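Local coordinates for GMP reductase (Trypanosoma brucei brucei, PDB 6JIG), which probably catalyses the NADPH-dependent reductive deamination of GMP to IMP, and binds guanine nucleotides at regulatory CBS domains as well as in its catalytic barrel, at residues M54-E59 with K396-M401; Q95-E100 with I177-V182; V284-G289 with G304-K309; K362-G367 with E465-T470. The protein carries 1 engineered substitution. All coordinates share one frame; numbering follows the deposited sequence.

Contact 1 of 4, residues M54-E59 with K396-M401; sequences MDTVCE and KIIRGM. With 5GP (guanosine-5'-monophosphate), chain B.
Met54 reaches Met401 and the end of strand 396-399 at once. Its side chain bends at chi3 (60°), which brings CE to 3.3 Å from Arg399 O and beside Ile398 CG1, while CG rests near CG of Met401. SD of Met54 lies 3.9 Å from C5' of the bound GMP, whose guanine N7 accepts a bond from Met401 N (3.1 Å, 165°); the two methionines thus line one pocket, that of the GMP in the catalytic domain, probably the substrate. Asp55 comes next. Arg399, extended beyond CG, grips its carboxylate side-on: NH2 gives OD2 a straight bond of 2.8 Å from above the carboxylate plane, and NE meets OD1 at 3.2 Å. The carboxylate and guanidinium planes are turned 51° apart. Asp55 N also makes a weak bond to SD of Met401. One water donates to Asp55 OD1 and to Arg399 O, and accepts from Thr56 OG1, tying the segments together beside the salt bridge. Thr56 sets CB 3.4 Å from Ile397 O and CG2 against Arg399 CG. The loop 54-59 runs from barrel strand 49-51 into helix 60-68, strand 393-399 pairs with 431-435, and helix 404-414 packs against Asp55 and Arg399 through Ala406.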
loop_
_atom_site.group_PDB
_atom_site.type_symbol
_atom_site.label_atom_id
_atom_site.label_comp_id
_atom_site.label_asym_id
_atom_site.label_seq_id
_atom_site.Cartn_x
_atom_site.Cartn_y
_atom_site.Cartn_z
ATOM N N MET A 54 24.791 24.088 -7.336
ATOM C CA MET A 54 24.268 23.509 -6.111
ATOM C C MET A 54 25.354 22.657 -5.478
ATOM O O MET A 54 26.141 22.025 -6.188
ATOM C CB MET A 54 23.031 22.652 -6.397
ATOM C CG MET A 54 21.854 23.476 -6.865
ATOM S SD MET A 54 20.518 22.410 -7.436
ATOM C CE MET A 54 20.209 21.495 -5.918
ATOM N N ASP A 55 25.393 22.630 -4.143
ATOM C CA ASP A 55 26.468 21.885 -3.508
ATOM C C ASP A 55 26.246 20.384 -3.542
ATOM O O ASP A 55 27.108 19.650 -3.053
ATOM C CB ASP A 55 26.717 22.385 -2.078
ATOM C CG ASP A 55 25.559 22.117 -1.106
ATOM O OD1 ASP A 55 24.506 21.580 -1.509
ATOM O OD2 ASP A 55 25.739 22.455 0.090
ATOM N N THR A 56 25.152 19.906 -4.142
ATOM C CA THR A 56 24.980 18.490 -4.432
ATOM C C THR A 56 25.077 18.187 -5.926
ATOM O O THR A 56 24.816 17.052 -6.338
ATOM C CB THR A 56 23.639 17.987 -3.885
ATOM O OG1 THR A 56 22.577 18.784 -4.419
ATOM C CG2 THR A 56 23.607 18.084 -2.367
ATOM N N VAL A 57 25.448 19.164 -6.748
ATOM C CA VAL A 57 25.505 18.940 -8.190
ATOM C C VAL A 57 26.892 19.242 -8.749
ATOM O O VAL A 57 27.508 18.381 -9.388
ATOM C CB VAL A 57 24.422 19.762 -8.923
ATOM C CG1 VAL A 57 24.593 19.618 -10.415
ATOM C CG2 VAL A 57 23.011 19.302 -8.512
ATOM N N CYS A 58 27.413 20.448 -8.518
ATOM C CA CYS A 58 28.598 20.895 -9.260
ATOM C C CYS A 58 29.753 21.302 -8.343
ATOM O O CYS A 58 29.794 22.429 -7.837
ATOM C CB CYS A 58 28.244 22.043 -10.201
ATOM S SG CYS A 58 29.650 22.452 -11.334
ATOM N N GLU A 59 30.721 20.400 -8.175
ATOM C CA GLU A 59 32.048 20.828 -7.735
ATOM C C GLU A 59 33.030 20.471 -8.850
ATOM O O GLU A 59 32.625 20.407 -10.016
ATOM C CB GLU A 59 32.388 20.223 -6.368
ATOM C CG GLU A 59 31.449 20.834 -5.287
ATOM C CD GLU A 59 31.769 20.456 -3.845
ATOM O OE1 GLU A 59 31.251 21.148 -2.944
ATOM O OE2 GLU A 59 32.504 19.478 -3.604
ATOM N N LYS A 396 21.950 9.278 -3.608
ATOM C CA LYS A 396 22.751 10.432 -3.222
ATOM C C LYS A 396 21.816 11.557 -2.795
ATOM O O LYS A 396 20.662 11.628 -3.224
ATOM C CB LYS A 396 23.665 10.916 -4.365
ATOM C CG LYS A 396 24.997 10.179 -4.477
ATOM C CD LYS A 396 25.996 10.954 -5.345
ATOM C CE LYS A 396 27.240 10.134 -5.618
ATOM N NZ LYS A 396 28.316 10.958 -6.231
ATOM N N ILE A 397 22.329 12.443 -1.945
ATOM C CA ILE A 397 21.545 13.565 -1.441
ATOM C C ILE A 397 21.435 14.641 -2.513
ATOM O O ILE A 397 22.402 14.935 -3.229
ATOM C CB ILE A 397 22.174 14.129 -0.153
ATOM C CG1 ILE A 397 22.129 13.092 0.971
ATOM C CG2 ILE A 397 21.471 15.416 0.280
ATOM C CD1 ILE A 397 20.735 12.581 1.268
ATOM N N ILE A 398 20.241 15.221 -2.641
ATOM C CA ILE A 398 20.039 16.489 -3.332
ATOM C C ILE A 398 19.311 17.417 -2.366
ATOM O O ILE A 398 18.400 16.986 -1.648
ATOM C CB ILE A 398 19.258 16.318 -4.657
ATOM C CG1 ILE A 398 19.297 17.612 -5.478
ATOM C CG2 ILE A 398 17.810 15.843 -4.406
ATOM C CD1 ILE A 398 18.500 17.531 -6.765
ATOM N N ARG A 399 19.740 18.676 -2.307
ATOM C CA ARG A 399 19.177 19.576 -1.313
ATOM C C ARG A 399 19.159 21.005 -1.834
ATOM O O ARG A 399 20.047 21.432 -2.582
ATOM C CB ARG A 399 19.948 19.496 0.013
ATOM C CG ARG A 399 21.351 20.071 -0.037
ATOM C CD ARG A 399 22.128 19.653 1.187
ATOM N NE ARG A 399 23.475 20.212 1.195
ATOM C CZ ARG A 399 24.417 19.849 2.058
ATOM N NH1 ARG A 399 24.144 18.927 2.975
ATOM N NH2 ARG A 399 25.625 20.402 2.006
ATOM N N GLY A 400 18.130 21.742 -1.419
ATOM C CA GLY A 400 18.012 23.129 -1.822
ATOM C C GLY A 400 19.052 24.002 -1.148
ATOM O O GLY A 400 19.444 23.774 -0.003
ATOM N N MET A 401 19.506 25.018 -1.887
ATOM C CA MET A 401 20.481 25.974 -1.373
ATOM C C MET A 401 19.861 27.001 -0.430
ATOM O O MET A 401 20.601 27.742 0.227
ATOM C CB MET A 401 21.184 26.677 -2.539
ATOM C CG MET A 401 21.982 25.716 -3.435
ATOM S SD MET A 401 23.452 25.032 -2.604
ATOM C CE MET A 401 24.674 26.288 -3.020
HETATM P P 5GP B . 16.231 21.397 -10.809
HETATM O O1P 5GP B . 14.719 21.328 -10.943
HETATM O O2P 5GP B . 16.777 20.549 -9.678
HETATM O O3P 5GP B . 16.977 21.248 -12.111
HETATM O "O5'" 5GP B . 16.448 22.932 -10.426
HETATM C "C5'" 5GP B . 17.679 23.436 -9.931
HETATM C "C4'" 5GP B . 17.581 24.925 -9.668
HETATM O "O4'" 5GP B . 16.771 25.156 -8.493
HETATM C "C3'" 5GP B . 18.885 25.640 -9.337
HETATM O "O3'" 5GP B . 19.686 25.909 -10.482
HETATM C "C2'" 5GP B . 18.405 26.895 -8.587
HETATM O "O2'" 5GP B . 18.016 27.934 -9.475
HETATM C "C1'" 5GP B . 17.127 26.395 -7.908
HETATM N N9 5GP B . 17.300 26.183 -6.467
HETATM C C8 5GP B . 18.229 25.432 -5.855
HETATM N N7 5GP B . 18.003 25.497 -4.517
HETATM C C5 5GP B . 16.912 26.277 -4.323
HETATM C C6 5GP B . 16.209 26.693 -3.200
HETATM O O6 5GP B . 16.575 26.309 -2.070
HETATM N N1 5GP B . 15.146 27.500 -3.348
HETATM C C2 5GP B . 14.744 27.913 -4.558
HETATM N N2 5GP B . 13.667 28.722 -4.677
HETATM N N3 5GP B . 15.397 27.515 -5.677
HETATM C C4 5GP B . 16.475 26.705 -5.561
HETATM O O HOH W 1 22.640 21.422 -3.097
#

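Contact 2 of 4, residues Q95-E100 with I177-V182; sequences QSFLIE and ISLEEV. With 5GP (guanosine-5'-monophosphate), chain C.
Phe97 pushes the rim of its ring into the start of helix 179-189, and the packing is closest there. CE2 lies 3.3 Å from Ile177 O and CZ 3.7 Å from Ser178 O, both carbonyl oxygens meeting the ring edge-on, where the aryl hydrogens are slightly positive. With CG anti to the backbone N (chi1 180°), the ring stands out from its loop far enough to reach CD1 of Leu179 with CE1, at 3.8 Å; CG1 of Val182 approaches the same carbon obliquely. Ser178 is the N-cap of this helix, its OG accepting from Glu181 N (2.9 Å) on the side turned away from the phenylalanine. The contact lies in the CBS pair, where segment 95-100 leads into a short, weakly bonded strand bordering a small antiparallel sheet and also walls the regulatory nucleotide: Ile99 CD1 is 3.4 Å from O2' of that GMP. Away from the ring the join is looser. Leu98 offers just CD2 to Ile177 CG2, at 4.2 Å, and no hydrogen bond crosses between the segments. Ser178 is exposed to solvent, and Leu179 is partly so, whereas Leu98 turns to Tyr205 and Val207 of strand 203-208.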
loop_
_atom_site.group_PDB
_atom_site.type_symbol
_atom_site.label_atom_id
_atom_site.label_comp_id
_atom_site.label_asym_id
_atom_site.label_seq_id
_atom_site.Cartn_x
_atom_site.Cartn_y
_atom_site.Cartn_z
ATOM N N GLN A 95 43.355 19.620 -17.776
ATOM C CA GLN A 95 44.056 19.500 -19.046
ATOM C C GLN A 95 44.468 20.892 -19.500
ATOM O O GLN A 95 43.946 21.897 -19.019
ATOM C CB GLN A 95 43.189 18.814 -20.109
ATOM C CG GLN A 95 41.869 19.513 -20.371
ATOM C CD GLN A 95 40.884 18.600 -21.057
ATOM O OE1 GLN A 95 40.378 17.644 -20.451
ATOM N NE2 GLN A 95 40.631 18.857 -22.334
ATOM N N SER A 96 45.412 20.938 -20.436
ATOM C CA SER A 96 45.925 22.208 -20.935
ATOM C C SER A 96 46.664 21.933 -22.238
ATOM O O SER A 96 46.830 20.785 -22.639
ATOM C CB SER A 96 46.849 22.877 -19.910
ATOM O OG SER A 96 47.088 24.229 -20.253
ATOM N N PHE A 97 47.104 22.995 -22.906
ATOM C CA PHE A 97 48.044 22.804 -24.013
ATOM C C PHE A 97 49.447 22.970 -23.440
ATOM O O PHE A 97 50.195 21.997 -23.314
ATOM C CB PHE A 97 47.771 23.761 -25.171
ATOM C CG PHE A 97 48.732 23.580 -26.316
ATOM C CD1 PHE A 97 48.880 22.339 -26.912
ATOM C CD2 PHE A 97 49.510 24.633 -26.768
ATOM C CE1 PHE A 97 49.785 22.143 -27.961
ATOM C CE2 PHE A 97 50.409 24.447 -27.817
ATOM C CZ PHE A 97 50.540 23.197 -28.412
ATOM N N LEU A 98 49.796 24.190 -23.048
ATOM C CA LEU A 98 51.024 24.446 -22.302
ATOM C C LEU A 98 50.699 24.370 -20.815
ATOM O O LEU A 98 49.934 25.192 -20.299
ATOM C CB LEU A 98 51.606 25.812 -22.655
ATOM C CG LEU A 98 51.994 26.093 -24.109
ATOM C CD1 LEU A 98 52.685 27.452 -24.187
ATOM C CD2 LEU A 98 52.898 25.020 -24.650
ATOM N N ILE A 99 51.263 23.382 -20.129
ATOM C CA ILE A 99 51.072 23.270 -18.686
ATOM C C ILE A 99 51.993 24.268 -18.000
ATOM O O ILE A 99 53.222 24.165 -18.100
ATOM C CB ILE A 99 51.342 21.842 -18.192
ATOM C CG1 ILE A 99 50.460 20.844 -18.938
ATOM C CG2 ILE A 99 51.107 21.752 -16.690
ATOM C CD1 ILE A 99 50.928 19.395 -18.800
ATOM N N GLU A 100 51.404 25.236 -17.300
ATOM C CA GLU A 100 52.195 26.174 -16.527
ATOM C C GLU A 100 52.545 25.554 -15.183
ATOM O O GLU A 100 51.793 24.742 -14.637
ATOM C CB GLU A 100 51.444 27.493 -16.331
ATOM C CG GLU A 100 51.222 28.278 -17.621
ATOM C CD GLU A 100 50.751 29.712 -17.376
ATOM O OE1 GLU A 100 50.510 30.077 -16.203
ATOM O OE2 GLU A 100 50.618 30.472 -18.361
ATOM N N ILE A 177 55.049 27.278 -29.428
ATOM C CA ILE A 177 54.965 26.093 -30.268
ATOM C C ILE A 177 53.509 25.812 -30.614
ATOM O O ILE A 177 52.605 25.992 -29.788
ATOM C CB ILE A 177 55.634 24.896 -29.570
ATOM C CG1 ILE A 177 55.752 23.708 -30.521
ATOM C CG2 ILE A 177 54.855 24.488 -28.324
ATOM C CD1 ILE A 177 56.752 22.670 -30.046
ATOM N N SER A 178 53.272 25.407 -31.853
ATOM C CA SER A 178 51.930 25.099 -32.308
ATOM C C SER A 178 51.583 23.653 -31.974
ATOM O O SER A 178 52.437 22.855 -31.582
ATOM C CB SER A 178 51.804 25.352 -33.808
ATOM O OG SER A 178 52.370 24.277 -34.543
ATOM N N LEU A 179 50.301 23.322 -32.122
ATOM C CA LEU A 179 49.871 21.944 -31.916
ATOM C C LEU A 179 50.462 21.026 -32.978
ATOM O O LEU A 179 50.861 19.895 -32.677
ATOM C CB LEU A 179 48.340 21.858 -31.915
ATOM C CG LEU A 179 47.779 20.431 -31.840
ATOM C CD1 LEU A 179 48.158 19.792 -30.513
ATOM C CD2 LEU A 179 46.274 20.403 -32.024
ATOM N N GLU A 180 50.530 21.495 -34.230
ATOM C CA GLU A 180 51.125 20.679 -35.286
ATOM C C GLU A 180 52.612 20.459 -35.040
ATOM O O GLU A 180 53.129 19.363 -35.280
ATOM C CB GLU A 180 50.895 21.325 -36.653
ATOM N N GLU A 181 53.312 21.482 -34.538
ATOM C CA GLU A 181 54.752 21.350 -34.341
ATOM C C GLU A 181 55.069 20.393 -33.200
ATOM O O GLU A 181 55.967 19.549 -33.323
ATOM C CB GLU A 181 55.389 22.717 -34.085
ATOM C CG GLU A 181 56.907 22.676 -33.821
ATOM C CD GLU A 181 57.701 21.854 -34.857
ATOM O OE1 GLU A 181 57.292 21.786 -36.038
ATOM O OE2 GLU A 181 58.750 21.275 -34.488
ATOM N N VAL A 182 54.347 20.499 -32.083
ATOM C CA VAL A 182 54.640 19.592 -30.978
ATOM C C VAL A 182 54.196 18.176 -31.320
ATOM O O VAL A 182 54.826 17.202 -30.887
ATOM C CB VAL A 182 54.015 20.116 -29.669
ATOM C CG1 VAL A 182 52.522 19.766 -29.576
ATOM C CG2 VAL A 182 54.802 19.598 -28.461
HETATM P P 5GP C . 49.148 11.761 -17.798
HETATM O O1P 5GP C . 49.397 11.191 -19.175
HETATM O O2P 5GP C . 50.255 12.652 -17.274
HETATM O O3P 5GP C . 48.417 10.871 -16.810
HETATM O "O5'" 5GP C . 48.086 12.908 -18.048
HETATM C "C5'" 5GP C . 48.472 14.232 -17.765
HETATM C "C4'" 5GP C . 47.287 15.131 -17.613
HETATM O "O4'" 5GP C . 47.467 15.885 -16.377
HETATM C "C3'" 5GP C . 47.199 16.155 -18.741
HETATM O "O3'" 5GP C . 45.838 16.453 -19.055
HETATM C "C2'" 5GP C . 47.907 17.364 -18.137
HETATM O "O2'" 5GP C . 47.588 18.611 -18.713
HETATM C "C1'" 5GP C . 47.487 17.265 -16.669
HETATM N N9 5GP C . 48.429 17.944 -15.782
HETATM C C8 5GP C . 48.145 19.059 -15.091
HETATM N N7 5GP C . 49.241 19.464 -14.426
HETATM C C5 5GP C . 50.245 18.605 -14.731
HETATM C C6 5GP C . 51.576 18.537 -14.344
HETATM O O6 5GP C . 52.043 19.393 -13.565
HETATM N N1 5GP C . 52.348 17.550 -14.815
HETATM C C2 5GP C . 51.856 16.621 -15.648
HETATM N N2 5GP C . 52.689 15.644 -16.094
HETATM N N3 5GP C . 50.546 16.653 -16.045
HETATM C C4 5GP C . 49.730 17.644 -15.594
#

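Contact 3 of 4, residues V284-G289 with G304-K309; sequences VDIIAG and GADGLK
Asp306 OD2 is gripped by two groups, Ile286 N from across the contact and the ammonium of Lys276, a salt-bridge partner on helix 266-277. The amide bond is nearly straight (2.9 Å, 171°) and uses the anti lone pair of OD2. Asp306 returns the favour through its own backbone, its N donating to Ile286 O at 2.7 Å, so main chain and side chain together clasp one residue of the neighbouring strand. Chi1 of -59° keeps the carboxylate beside its own backbone N and lets it lie stacked on that of Asp285, the planes 17° apart. OD1 of Asp285 is 3.8 Å from OD2 of Asp306; the like charges are probably eased by Lys276 at Asp306 OD2 and by Asn42 N and Ser40 OG, which donate to Asp285 OD2. Farther along, parallel pairing takes over: Ala288 N donates to Gly307 O (3.0 Å) and Lys309 N to Ala288 O (2.9 Å). Gly307 packs against the Ile287 side chain, whose CG2 is 3.6 Å from Gly307 O. Lys309 bends at chi2, chi3 and chi4, which takes NZ to Asn290, the residue after Gly289, and to Asp259 and the GMP-binding Asp351. The two strands are neighbours in the eight-stranded TIM barrel and are joined by helix 294-302 as a beta-alpha-beta unit. Ala288 and Leu308 face that helix, Ile286 and Ala288 also meet helix 266-277, and strands 255-259 and 348-351 flank the pair.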
loop_
_atom_site.group_PDB
_atom_site.type_symbol
_atom_site.label_atom_id
_atom_site.label_comp_id
_atom_site.label_asym_id
_atom_site.label_seq_id
_atom_site.Cartn_x
_atom_site.Cartn_y
_atom_site.Cartn_z
ATOM N N VAL A 284 35.567 39.339 -17.304
ATOM C CA VAL A 284 34.771 38.160 -17.641
ATOM C C VAL A 284 33.294 38.536 -17.688
ATOM O O VAL A 284 32.848 39.487 -17.039
ATOM C CB VAL A 284 34.987 36.978 -16.661
ATOM C CG1 VAL A 284 36.480 36.582 -16.582
ATOM C CG2 VAL A 284 34.428 37.295 -15.291
ATOM N N ASP A 285 32.543 37.783 -18.488
ATOM C CA ASP A 285 31.102 37.984 -18.579
ATOM C C ASP A 285 30.444 37.829 -17.212
ATOM O O ASP A 285 30.806 36.953 -16.422
ATOM C CB ASP A 285 30.497 36.988 -19.562
ATOM C CG ASP A 285 30.606 37.445 -21.008
ATOM O OD1 ASP A 285 31.270 38.472 -21.282
ATOM O OD2 ASP A 285 30.037 36.758 -21.874
ATOM N N ILE A 286 29.464 38.685 -16.948
ATOM C CA ILE A 286 28.710 38.688 -15.702
ATOM C C ILE A 286 27.287 38.241 -16.032
ATOM O O ILE A 286 26.556 38.948 -16.733
ATOM C CB ILE A 286 28.705 40.071 -15.039
ATOM C CG1 ILE A 286 30.138 40.620 -14.903
ATOM C CG2 ILE A 286 28.035 40.003 -13.660
ATOM C CD1 ILE A 286 31.063 39.719 -14.102
ATOM N N ILE A 287 26.906 37.075 -15.515
ATOM C CA ILE A 287 25.547 36.536 -15.621
ATOM C C ILE A 287 24.832 36.837 -14.312
ATOM O O ILE A 287 25.463 36.864 -13.242
ATOM C CB ILE A 287 25.594 35.025 -15.920
ATOM C CG1 ILE A 287 26.357 34.783 -17.233
ATOM C CG2 ILE A 287 24.153 34.396 -15.994
ATOM C CD1 ILE A 287 26.706 33.327 -17.492
ATOM N N ALA A 288 23.524 37.108 -14.382
ATOM C CA ALA A 288 22.782 37.477 -13.181
ATOM C C ALA A 288 21.388 36.860 -13.207
ATOM O O ALA A 288 20.786 36.695 -14.266
ATOM C CB ALA A 288 22.646 38.990 -13.034
ATOM N N GLY A 289 20.891 36.541 -12.021
ATOM C CA GLY A 289 19.553 36.000 -11.834
ATOM C C GLY A 289 19.305 35.896 -10.343
ATOM O O GLY A 289 20.157 36.277 -9.532
ATOM N N GLY A 304 23.986 45.974 -17.066
ATOM C CA GLY A 304 25.173 45.471 -17.727
ATOM C C GLY A 304 25.328 43.960 -17.810
ATOM O O GLY A 304 26.392 43.496 -18.240
ATOM N N ALA A 305 24.308 43.175 -17.436
ATOM C CA ALA A 305 24.442 41.721 -17.468
ATOM C C ALA A 305 24.763 41.213 -18.869
ATOM O O ALA A 305 24.153 41.628 -19.858
ATOM C CB ALA A 305 23.151 41.049 -16.967
ATOM N N ASP A 306 25.721 40.287 -18.943
ATOM C CA ASP A 306 26.044 39.571 -20.169
ATOM C C ASP A 306 25.214 38.308 -20.373
ATOM O O ASP A 306 25.297 37.696 -21.442
ATOM C CB ASP A 306 27.528 39.193 -20.176
ATOM C CG ASP A 306 28.419 40.411 -20.081
ATOM O OD1 ASP A 306 28.413 41.187 -21.053
ATOM O OD2 ASP A 306 29.070 40.610 -19.032
ATOM N N GLY A 307 24.467 37.879 -19.362
ATOM C CA GLY A 307 23.553 36.759 -19.497
ATOM C C GLY A 307 22.565 36.818 -18.352
ATOM O O GLY A 307 22.839 37.429 -17.315
ATOM N N LEU A 308 21.398 36.194 -18.551
ATOM C CA LEU A 308 20.326 36.197 -17.557
ATOM C C LEU A 308 19.981 34.768 -17.171
ATOM O O LEU A 308 19.974 33.872 -18.021
ATOM C CB LEU A 308 19.059 36.886 -18.080
ATOM C CG LEU A 308 19.254 38.329 -18.525
ATOM C CD1 LEU A 308 18.004 38.869 -19.223
ATOM C CD2 LEU A 308 19.607 39.173 -17.318
ATOM N N LYS A 309 19.708 34.546 -15.889
ATOM C CA LYS A 309 19.292 33.225 -15.431
ATOM C C LYS A 309 17.826 33.327 -15.009
ATOM O O LYS A 309 17.477 34.160 -14.169
ATOM C CB LYS A 309 20.181 32.703 -14.294
ATOM C CG LYS A 309 19.983 31.183 -14.049
ATOM C CD LYS A 309 21.286 30.452 -13.669
ATOM C CE LYS A 309 21.792 30.861 -12.285
ATOM N NZ LYS A 309 20.761 30.605 -11.199
#

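Contact 4 of 4, residues K362-G367 with E465-T470; sequences KAIGAG and EMQRRT
Gln467 lays its side chain over the C-terminal end of helix 357-365, bringing CG to 3.2 Å from Ile364 O. CG stands beside the backbone N (chi1 -62°) and the chain runs on extended at chi2, which carries the amide past the helix end toward Gly367. NE2 comes 3.3 Å from Gly367 O, but at an angle too poor for a hydrogen bond; its sound partners are Ala368 O and Asp369 OD1, just beyond. Gly367, with positive phi, closes the helix in a Schellman motif, two hydrogen bonds running back into the last turn. Met466 meets the side chain of Ile364. Its chain bends at chi2, beyond CG, and the two side chains cross at about a right angle with CG of Met466 3.8 Å from the CG2 branch of Ile364. Thr470 faces Gly365, where the bare CA lets the helices come close: OG1 approaches that CA to 3.6 Å, and CG2 to 3.8 Å. A chi1 of -72° holds OG1 beside its own backbone N, from where it bonds back to Met466 O (2.8 Å). That carbonyl also takes Thr470 N, from the opposite face of its plane; OG1 is further hydrogen-bonded to Ser458 OG, which helps fix the side-chain rotation. No hydrogen bond links the two segments directly. Helix 357-365 belongs to the outer layer of the barrel, with helix 330-344 against Ala366; helix 440-457 reaches Ile364 and Met466 through Leu451 and Met455, and strand 472-475 follows Thr470, placing Phe472 against Lys362 and Ala366.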
loop_
_atom_site.group_PDB
_atom_site.type_symbol
_atom_site.label_atom_id
_atom_site.label_comp_id
_atom_site.label_asym_id
_atom_site.label_seq_id
_atom_site.Cartn_x
_atom_site.Cartn_y
_atom_site.Cartn_z
ATOM N N LYS A 362 11.613 22.083 -25.125
ATOM C CA LYS A 362 10.630 23.143 -24.939
ATOM C C LYS A 362 11.291 24.432 -24.470
ATOM O O LYS A 362 10.926 25.523 -24.919
ATOM C CB LYS A 362 9.558 22.701 -23.932
ATOM C CG LYS A 362 8.782 21.461 -24.385
ATOM C CD LYS A 362 7.782 20.976 -23.291
ATOM C CE LYS A 362 7.277 19.570 -23.604
ATOM N NZ LYS A 362 6.244 19.131 -22.588
ATOM N N ALA A 363 12.241 24.329 -23.540
ATOM C CA ALA A 363 12.902 25.528 -23.032
ATOM C C ALA A 363 13.629 26.272 -24.153
ATOM O O ALA A 363 13.504 27.495 -24.285
ATOM C CB ALA A 363 13.868 25.148 -21.911
ATOM N N ILE A 364 14.383 25.541 -24.977
ATOM C CA ILE A 364 15.064 26.155 -26.121
ATOM C C ILE A 364 14.045 26.714 -27.110
ATOM O O ILE A 364 14.194 27.832 -27.615
ATOM C CB ILE A 364 16.000 25.137 -26.812
ATOM C CG1 ILE A 364 17.008 24.543 -25.828
ATOM C CG2 ILE A 364 16.712 25.791 -27.986
ATOM C CD1 ILE A 364 17.909 25.579 -25.159
ATOM N N GLY A 365 12.995 25.940 -27.409
ATOM C CA GLY A 365 11.925 26.448 -28.257
ATOM C C GLY A 365 11.250 27.701 -27.729
ATOM O O GLY A 365 10.791 28.542 -28.514
ATOM N N ALA A 366 11.171 27.853 -26.406
ATOM C CA ALA A 366 10.599 29.064 -25.834
ATOM C C ALA A 366 11.587 30.237 -25.812
ATOM O O ALA A 366 11.246 31.309 -25.299
ATOM C CB ALA A 366 10.095 28.786 -24.410
ATOM N N GLY A 367 12.793 30.070 -26.346
ATOM C CA GLY A 367 13.740 31.170 -26.461
ATOM C C GLY A 367 15.006 31.037 -25.641
ATOM O O GLY A 367 15.901 31.875 -25.804
ATOM N N GLU A 465 17.492 28.512 -35.124
ATOM C CA GLU A 465 16.331 28.043 -35.879
ATOM C C GLU A 465 15.293 27.411 -34.957
ATOM O O GLU A 465 14.084 27.560 -35.174
ATOM C CB GLU A 465 16.760 27.036 -36.945
ATOM C CG GLU A 465 17.385 27.659 -38.183
ATOM C CD GLU A 465 17.796 26.617 -39.221
ATOM O OE1 GLU A 465 17.221 25.500 -39.221
ATOM O OE2 GLU A 465 18.688 26.922 -40.047
ATOM N N MET A 466 15.746 26.675 -33.941
ATOM C CA MET A 466 14.814 26.096 -32.974
ATOM C C MET A 466 14.021 27.188 -32.271
ATOM O O MET A 466 12.801 27.073 -32.090
ATOM C CB MET A 466 15.588 25.242 -31.963
ATOM C CG MET A 466 14.710 24.514 -30.947
ATOM S SD MET A 466 13.606 23.350 -31.752
ATOM C CE MET A 466 12.909 22.500 -30.326
ATOM N N GLN A 467 14.695 28.266 -31.880
ATOM C CA GLN A 467 14.016 29.362 -31.195
ATOM C C GLN A 467 13.055 30.088 -32.126
ATOM O O GLN A 467 11.975 30.508 -31.702
ATOM C CB GLN A 467 15.052 30.329 -30.623
ATOM C CG GLN A 467 15.962 29.680 -29.590
ATOM C CD GLN A 467 17.176 30.527 -29.287
ATOM O OE1 GLN A 467 17.597 31.346 -30.106
ATOM N NE2 GLN A 467 17.755 30.324 -28.115
ATOM N N ARG A 468 13.414 30.228 -33.405
ATOM C CA ARG A 468 12.547 30.968 -34.322
ATOM C C ARG A 468 11.368 30.125 -34.807
ATOM O O ARG A 468 10.259 30.645 -34.964
ATOM C CB ARG A 468 13.350 31.473 -35.527
ATOM N N ARG A 469 11.577 28.832 -35.025
ATOM C CA ARG A 469 10.585 28.008 -35.708
ATOM C C ARG A 469 9.608 27.309 -34.769
ATOM O O ARG A 469 8.526 26.914 -35.210
ATOM C CB ARG A 469 11.283 26.958 -36.574
ATOM C CG ARG A 469 11.838 27.554 -37.853
ATOM C CD ARG A 469 12.803 26.646 -38.595
ATOM N NE ARG A 469 13.536 27.469 -39.566
ATOM C CZ ARG A 469 14.496 27.037 -40.378
ATOM N NH1 ARG A 469 14.863 25.766 -40.360
ATOM N NH2 ARG A 469 15.091 27.885 -41.210
ATOM N N THR A 470 9.958 27.134 -33.500
ATOM C CA THR A 470 9.115 26.333 -32.623
ATOM C C THR A 470 7.759 26.999 -32.407
ATOM O O THR A 470 7.657 28.215 -32.218
ATOM C CB THR A 470 9.816 26.084 -31.286
ATOM O OG1 THR A 470 10.889 25.157 -31.496
ATOM C CG2 THR A 470 8.845 25.468 -30.261
#

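How the contacts relate
Contacts 1, 3 and 4 belong to the catalytic domain built on the TIM barrel, whereas contact 2 lies in the CBS module inserted between the second and third barrel strands. Along the chain, contacts 2 and 3 are both nested within the loop closed by contact 1 and follow one another; contact 4 crosses contact 1. Contact 3 forms part of the barrel wall, with contact 1 at the GMP pocket (centres 22 Å apart) and contact 4 among the outer helices (21 Å from contact 3). Contacts 1 and 2 are 35 Å apart, on opposite sides of the chain's centre, and each borders a different GMP, so the catalytic and regulatory nucleotides are held well apart.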